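Long-range contacts in yeast glycogen phosphorylase (Saccharomyces cerevisiae, PDB 1YGP), which belongs to the carbohydrate phosphorylase family, is built on a GT-B type fold and carries pyridoxal-5'-phosphate: residues G324-L329 with R417-H422; E429-I434 with S457-N462. One frame throughout, in Å; residues are numbered along the deposited sequence.

Contact 1 (G324-L329 with R417-H422); sequences GKELRL and RRLFGH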
loop_
_atom_site.group_PDB
_atom_site.type_symbol
_atom_site.label_atom_id
_atom_site.label_comp_id
_atom_site.label_asym_id
_atom_site.label_seq_id
_atom_site.Cartn_x
_atom_site.Cartn_y
_atom_site.Cartn_z
ATOM N N GLY A 324 -3.815 25.262 5.463
ATOM C CA GLY A 324 -2.543 24.839 4.926
ATOM C C GLY A 324 -1.440 25.337 5.826
ATOM O O GLY A 324 -0.483 24.616 6.055
ATOM N N LYS A 325 -1.527 26.556 6.364
ATOM C CA LYS A 325 -0.535 27.078 7.290
ATOM C C LYS A 325 -0.436 26.103 8.436
ATOM O O LYS A 325 0.653 25.667 8.812
ATOM C CB LYS A 325 -0.922 28.420 7.895
ATOM C CG LYS A 325 -1.066 29.590 6.937
ATOM C CD LYS A 325 0.224 29.888 6.179
ATOM C CE LYS A 325 1.400 30.316 7.043
ATOM N NZ LYS A 325 2.572 30.490 6.203
ATOM N N GLU A 326 -1.596 25.680 8.911
ATOM C CA GLU A 326 -1.703 24.714 9.980
ATOM C C GLU A 326 -1.111 23.361 9.645
ATOM O O GLU A 326 -0.355 22.811 10.442
ATOM C CB GLU A 326 -3.129 24.487 10.332
ATOM C CG GLU A 326 -3.143 24.462 11.817
ATOM C CD GLU A 326 -4.058 23.407 12.348
ATOM O OE1 GLU A 326 -5.267 23.626 12.423
ATOM O OE2 GLU A 326 -3.518 22.360 12.675
ATOM N N LEU A 327 -1.447 22.803 8.479
ATOM C CA LEU A 327 -0.959 21.501 8.076
ATOM C C LEU A 327 0.535 21.524 7.856
ATOM O O LEU A 327 1.195 20.565 8.259
ATOM C CB LEU A 327 -1.678 21.044 6.806
ATOM C CG LEU A 327 -1.420 19.654 6.268
ATOM C CD1 LEU A 327 -1.855 18.590 7.264
ATOM C CD2 LEU A 327 -2.244 19.455 5.043
ATOM N N ARG A 328 1.105 22.593 7.297
ATOM C CA ARG A 328 2.548 22.705 7.109
ATOM C C ARG A 328 3.195 22.694 8.484
ATOM O O ARG A 328 4.145 21.933 8.698
ATOM C CB ARG A 328 2.927 23.999 6.405
ATOM C CG ARG A 328 2.395 24.082 4.982
ATOM C CD ARG A 328 3.410 23.707 3.928
ATOM N NE ARG A 328 4.142 24.866 3.454
ATOM C CZ ARG A 328 4.222 25.202 2.157
ATOM N NH1 ARG A 328 3.638 24.505 1.192
ATOM N NH2 ARG A 328 4.920 26.280 1.807
ATOM N N LEU A 329 2.686 23.451 9.469
ATOM C CA LEU A 329 3.297 23.425 10.778
ATOM C C LEU A 329 3.154 22.048 11.417
ATOM O O LEU A 329 4.121 21.497 11.953
ATOM C CB LEU A 329 2.660 24.492 11.669
ATOM C CG LEU A 329 3.343 24.771 13.034
ATOM C CD1 LEU A 329 4.820 25.174 12.856
ATOM C CD2 LEU A 329 2.573 25.862 13.736
ATOM N N ARG A 417 1.635 33.848 16.196
ATOM C CA ARG A 417 1.504 33.290 17.537
ATOM C C ARG A 417 0.213 32.572 17.856
ATOM O O ARG A 417 0.234 31.516 18.483
ATOM C CB ARG A 417 1.720 34.380 18.540
ATOM C CG ARG A 417 3.093 34.734 18.469
ATOM N N ARG A 418 -0.917 33.064 17.371
ATOM C CA ARG A 418 -2.193 32.410 17.623
ATOM C C ARG A 418 -2.197 30.938 17.193
ATOM O O ARG A 418 -2.390 30.036 18.008
ATOM C CB ARG A 418 -3.287 33.175 16.870
ATOM N N LEU A 419 -1.899 30.727 15.906
ATOM C CA LEU A 419 -1.809 29.426 15.278
ATOM C C LEU A 419 -0.776 28.527 15.958
ATOM O O LEU A 419 -1.080 27.402 16.401
ATOM C CB LEU A 419 -1.487 29.690 13.802
ATOM C CG LEU A 419 -1.037 28.654 12.760
ATOM C CD1 LEU A 419 -1.622 27.279 12.994
ATOM C CD2 LEU A 419 -1.523 29.131 11.420
ATOM N N PHE A 420 0.436 29.062 16.102
ATOM C CA PHE A 420 1.498 28.275 16.685
ATOM C C PHE A 420 1.111 27.855 18.085
ATOM O O PHE A 420 1.229 26.673 18.407
ATOM C CB PHE A 420 2.798 29.075 16.732
ATOM C CG PHE A 420 3.989 28.197 17.049
ATOM C CD1 PHE A 420 4.293 27.843 18.368
ATOM C CD2 PHE A 420 4.788 27.745 16.004
ATOM C CE1 PHE A 420 5.398 27.033 18.639
ATOM C CE2 PHE A 420 5.896 26.936 16.283
ATOM C CZ PHE A 420 6.200 26.580 17.594
ATOM N N GLY A 421 0.583 28.805 18.855
ATOM C CA GLY A 421 0.242 28.582 20.241
ATOM C C GLY A 421 -0.806 27.501 20.398
ATOM O O GLY A 421 -0.684 26.595 21.226
ATOM N N HIS A 422 -1.819 27.576 19.540
ATOM C CA HIS A 422 -2.956 26.680 19.578
ATOM C C HIS A 422 -2.600 25.247 19.282
ATOM O O HIS A 422 -3.231 24.311 19.766
ATOM C CB HIS A 422 -3.994 27.176 18.571
ATOM C CG HIS A 422 -5.161 26.237 18.311
ATOM N ND1 HIS A 422 -6.069 25.771 19.166
ATOM C CD2 HIS A 422 -5.412 25.685 17.077
ATOM C CE1 HIS A 422 -6.857 24.956 18.508
ATOM N NE2 HIS A 422 -6.449 24.913 17.257
#
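Leu419 faces Glu326 and Lys325, and Phe420 meets Leu329, where two helices pack in the N-terminal half of this GT-B type phosphorylase. The long helix 322-350 and the short helix 417-423 cross at -47°. Their axes come no nearer than 10.6 Å in these segments, so the contact is made mainly by side chains. The tight part is apolar. Leu419 points at the other helix and splits its branches over two residues. CD1 lies 3.4 Å from Glu326 CG and CD2 lies 3.6 Å from Lys325 CB. The acidic and basic chains thus give their methylene groups to the packing and send their charges elsewhere. Lys325 starts toward Leu419, then bends at chi2 and chi3 and leads its amine away to a salt bridge with Asp319. One turn further along helix 322-350, Leu329 is buried and lies across Phe420 at about a right angle. The Phe420 ring swings toward it because CG is anti to the backbone N (chi1 -168°). Trp415 of strand 414-416 and Leu372 of helix 372-384 also touch both Leu329 and Phe420, which closes this end of the contact. The other side is looser and polar. The Glu326 chain bends at chi2, and its OE2 makes a salt bridge with Lys330. His422 is exposed, and its NE2 stays 5.1 Å from Glu326 OE1; its ring meets that of Tyr233. Burial thus falls from Leu329 and Phe420 toward partly exposed Glu326 and exposed His422. At the buried end Leu329 CD2 approaches the Phe420 ring obliquely, 3.7 Å from Phe420 CD2, while Leu329 CD1 is 4.0 Å from Phe420 CE2.

Contact 2 (E429-I434 with S457-N462); sequences EIIYDI and SIIEEN
Ile459 fits its CD1 methyl into the hollow between Ile431 and the ring of Tyr432. This is apolar packing of a helix against an outermost strand of a small antiparallel sheet and the loop before it. Segment 429-434 gives three side chains to it, and segment 457-462 gives two. The five fit together in a zigzag: Ile434, Ile458, Ile431, Ile459 and Tyr432 follow one another, each touching the next. Tyr432 forms the outer wall. Its CB points away from the strand, but chi1 of -81° puts CG beside the backbone N, and the CD1-CE1 edge of the ring comes back to Ile459. Ile459 CG1 then lies in the ring plane at its edge, 3.5 Å from Tyr432 CE1. Ile459 CD1 reaches along the same edge, 3.7 Å from Tyr432 CD1. Ile431 is the middle bump. With CG2 anti to its backbone N, this methyl projects between Ile458 and Ile459. It is 4.0 Å from Ile459 CD1 and 4.1 Å from Ile458 CG2. Ile458 has its other end in use as well: CD1 reaches over to Ile434 CG2, at 4.0 Å. Four of the five residues are buried, and the contacts between them are all apolar. Polar bonds fix the turn that presents these isoleucines. Ser457 OG donates to Ile459 O at 3.0 Å, and Asn435, just past the helical segment, bonds to both Ser457 OG and Ile458 N. Strand 459-460 is an outermost strand of its three-stranded sheet, next to strand 467-469, whose Ile468 touches both Ile431 and Ile458. Helix 425-445 is backed by helix 372-384, where Val375 meets Ile431, and by helix 389-399, where Trp389 and Trp393 meet Ile434.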
loop_
_atom_site.group_PDB
_atom_site.type_symbol
_atom_site.label_atom_id
_atom_site.label_comp_id
_atom_site.label_asym_id
_atom_site.label_seq_id
_atom_site.Cartn_x
_atom_site.Cartn_y
_atom_site.Cartn_z
ATOM N N GLU A 429 5.576 28.398 24.951
ATOM C CA GLU A 429 6.099 28.795 26.242
ATOM C C GLU A 429 7.621 28.805 26.187
ATOM O O GLU A 429 8.271 29.807 26.505
ATOM C CB GLU A 429 5.638 27.820 27.301
ATOM C CG GLU A 429 4.168 27.815 27.663
ATOM C CD GLU A 429 3.805 26.957 28.884
ATOM O OE1 GLU A 429 4.664 26.285 29.467
ATOM O OE2 GLU A 429 2.629 26.965 29.268
ATOM N N ILE A 430 8.225 27.720 25.712
ATOM C CA ILE A 430 9.674 27.648 25.652
ATOM C C ILE A 430 10.210 28.684 24.651
ATOM O O ILE A 430 11.245 29.300 24.940
ATOM C CB ILE A 430 10.064 26.173 25.304
ATOM C CG1 ILE A 430 9.471 25.221 26.338
ATOM C CG2 ILE A 430 11.563 25.983 25.386
ATOM C CD1 ILE A 430 9.699 23.726 26.125
ATOM N N ILE A 431 9.537 29.005 23.534
ATOM C CA ILE A 431 10.069 30.019 22.632
ATOM C C ILE A 431 10.051 31.381 23.314
ATOM O O ILE A 431 11.013 32.150 23.166
ATOM C CB ILE A 431 9.265 30.054 21.318
ATOM C CG1 ILE A 431 9.452 28.700 20.644
ATOM C CG2 ILE A 431 9.773 31.144 20.362
ATOM C CD1 ILE A 431 8.694 28.460 19.324
ATOM N N TYR A 432 9.029 31.703 24.112
ATOM C CA TYR A 432 9.044 32.954 24.849
ATOM C C TYR A 432 10.198 32.956 25.839
ATOM O O TYR A 432 10.944 33.938 25.881
ATOM C CB TYR A 432 7.723 33.147 25.574
ATOM C CG TYR A 432 6.608 33.679 24.676
ATOM C CD1 TYR A 432 6.930 34.349 23.498
ATOM C CD2 TYR A 432 5.265 33.556 25.052
ATOM C CE1 TYR A 432 5.944 34.903 22.705
ATOM C CE2 TYR A 432 4.268 34.108 24.253
ATOM C CZ TYR A 432 4.624 34.781 23.079
ATOM O OH TYR A 432 3.666 35.334 22.251
ATOM N N ASP A 433 10.442 31.863 26.564
ATOM C CA ASP A 433 11.559 31.806 27.498
ATOM C C ASP A 433 12.923 31.969 26.858
ATOM O O ASP A 433 13.721 32.804 27.296
ATOM C CB ASP A 433 11.567 30.494 28.246
ATOM C CG ASP A 433 10.611 30.386 29.427
ATOM O OD1 ASP A 433 9.670 31.174 29.565
ATOM O OD2 ASP A 433 10.823 29.471 30.218
ATOM N N ILE A 434 13.168 31.200 25.795
ATOM C CA ILE A 434 14.396 31.235 25.015
ATOM C C ILE A 434 14.685 32.680 24.601
ATOM O O ILE A 434 15.772 33.216 24.843
ATOM C CB ILE A 434 14.172 30.260 23.803
ATOM C CG1 ILE A 434 14.338 28.806 24.288
ATOM C CG2 ILE A 434 15.131 30.582 22.648
ATOM C CD1 ILE A 434 13.968 27.689 23.276
ATOM N N SER A 457 15.018 40.393 17.957
ATOM C CA SER A 457 14.127 39.500 18.678
ATOM C C SER A 457 13.563 38.387 17.825
ATOM O O SER A 457 13.293 38.554 16.640
ATOM C CB SER A 457 12.944 40.257 19.267
ATOM O OG SER A 457 12.043 39.481 20.064
ATOM N N ILE A 458 13.347 37.246 18.486
ATOM C CA ILE A 458 12.725 36.100 17.868
ATOM C C ILE A 458 11.251 36.435 17.728
ATOM O O ILE A 458 10.688 36.070 16.700
ATOM C CB ILE A 458 12.925 34.841 18.737
ATOM C CG1 ILE A 458 14.397 34.462 18.783
ATOM C CG2 ILE A 458 12.128 33.683 18.166
ATOM C CD1 ILE A 458 14.697 33.330 19.794
ATOM N N ILE A 459 10.549 37.091 18.653
ATOM C CA ILE A 459 9.143 37.385 18.394
ATOM C C ILE A 459 9.076 38.764 17.757
ATOM O O ILE A 459 9.572 39.745 18.331
ATOM C CB ILE A 459 8.288 37.364 19.694
ATOM C CG1 ILE A 459 7.944 35.954 20.083
ATOM C CG2 ILE A 459 6.938 38.020 19.467
ATOM C CD1 ILE A 459 9.084 35.058 20.578
ATOM N N GLU A 460 8.492 38.806 16.556
ATOM C CA GLU A 460 8.272 40.018 15.783
ATOM C C GLU A 460 6.954 40.591 16.238
ATOM O O GLU A 460 5.909 39.962 16.062
ATOM C CB GLU A 460 8.178 39.724 14.288
ATOM C CG GLU A 460 7.907 40.930 13.399
ATOM C CD GLU A 460 7.968 40.619 11.911
ATOM O OE1 GLU A 460 9.071 40.590 11.369
ATOM O OE2 GLU A 460 6.927 40.413 11.284
ATOM N N GLU A 461 7.021 41.789 16.812
ATOM C CA GLU A 461 5.849 42.478 17.324
ATOM C C GLU A 461 5.231 43.161 16.114
ATOM O O GLU A 461 5.693 44.237 15.734
ATOM C CB GLU A 461 6.271 43.515 18.348
ATOM C CG GLU A 461 7.282 43.065 19.388
ATOM C CD GLU A 461 6.837 41.983 20.365
ATOM O OE1 GLU A 461 5.727 42.054 20.895
ATOM O OE2 GLU A 461 7.631 41.081 20.626
ATOM N N ASN A 462 4.254 42.559 15.441
ATOM C CA ASN A 462 3.710 43.147 14.222
ATOM C C ASN A 462 2.211 43.352 14.338
ATOM O O ASN A 462 1.544 42.904 15.284
ATOM C CB ASN A 462 3.964 42.245 13.000
#

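Contacts 1 and 2 touch each other, with centres about 15 Å apart. Helices 417-423 and 425-445 follow each other in the chain and join them directly. Phe420 CZ of contact 1 lies 3.6 Å from Ile431 CD1 of contact 2. Arg417 CG also packs on Tyr432 OH, at 3.9 Å. The three-stranded sheet of 414-416, 467-469 and 459-460 serves both: Trp415 abuts contact 1, and strand 459-460 belongs to contact 2. Their centres lie about 26 and 31 Å from that of the chain. Neither includes a residue of the pyridoxal-5'-phosphate pocket; both join parts of the fold by side-chain packing, helix to helix in contact 1 and helix to small sheet in contact 2.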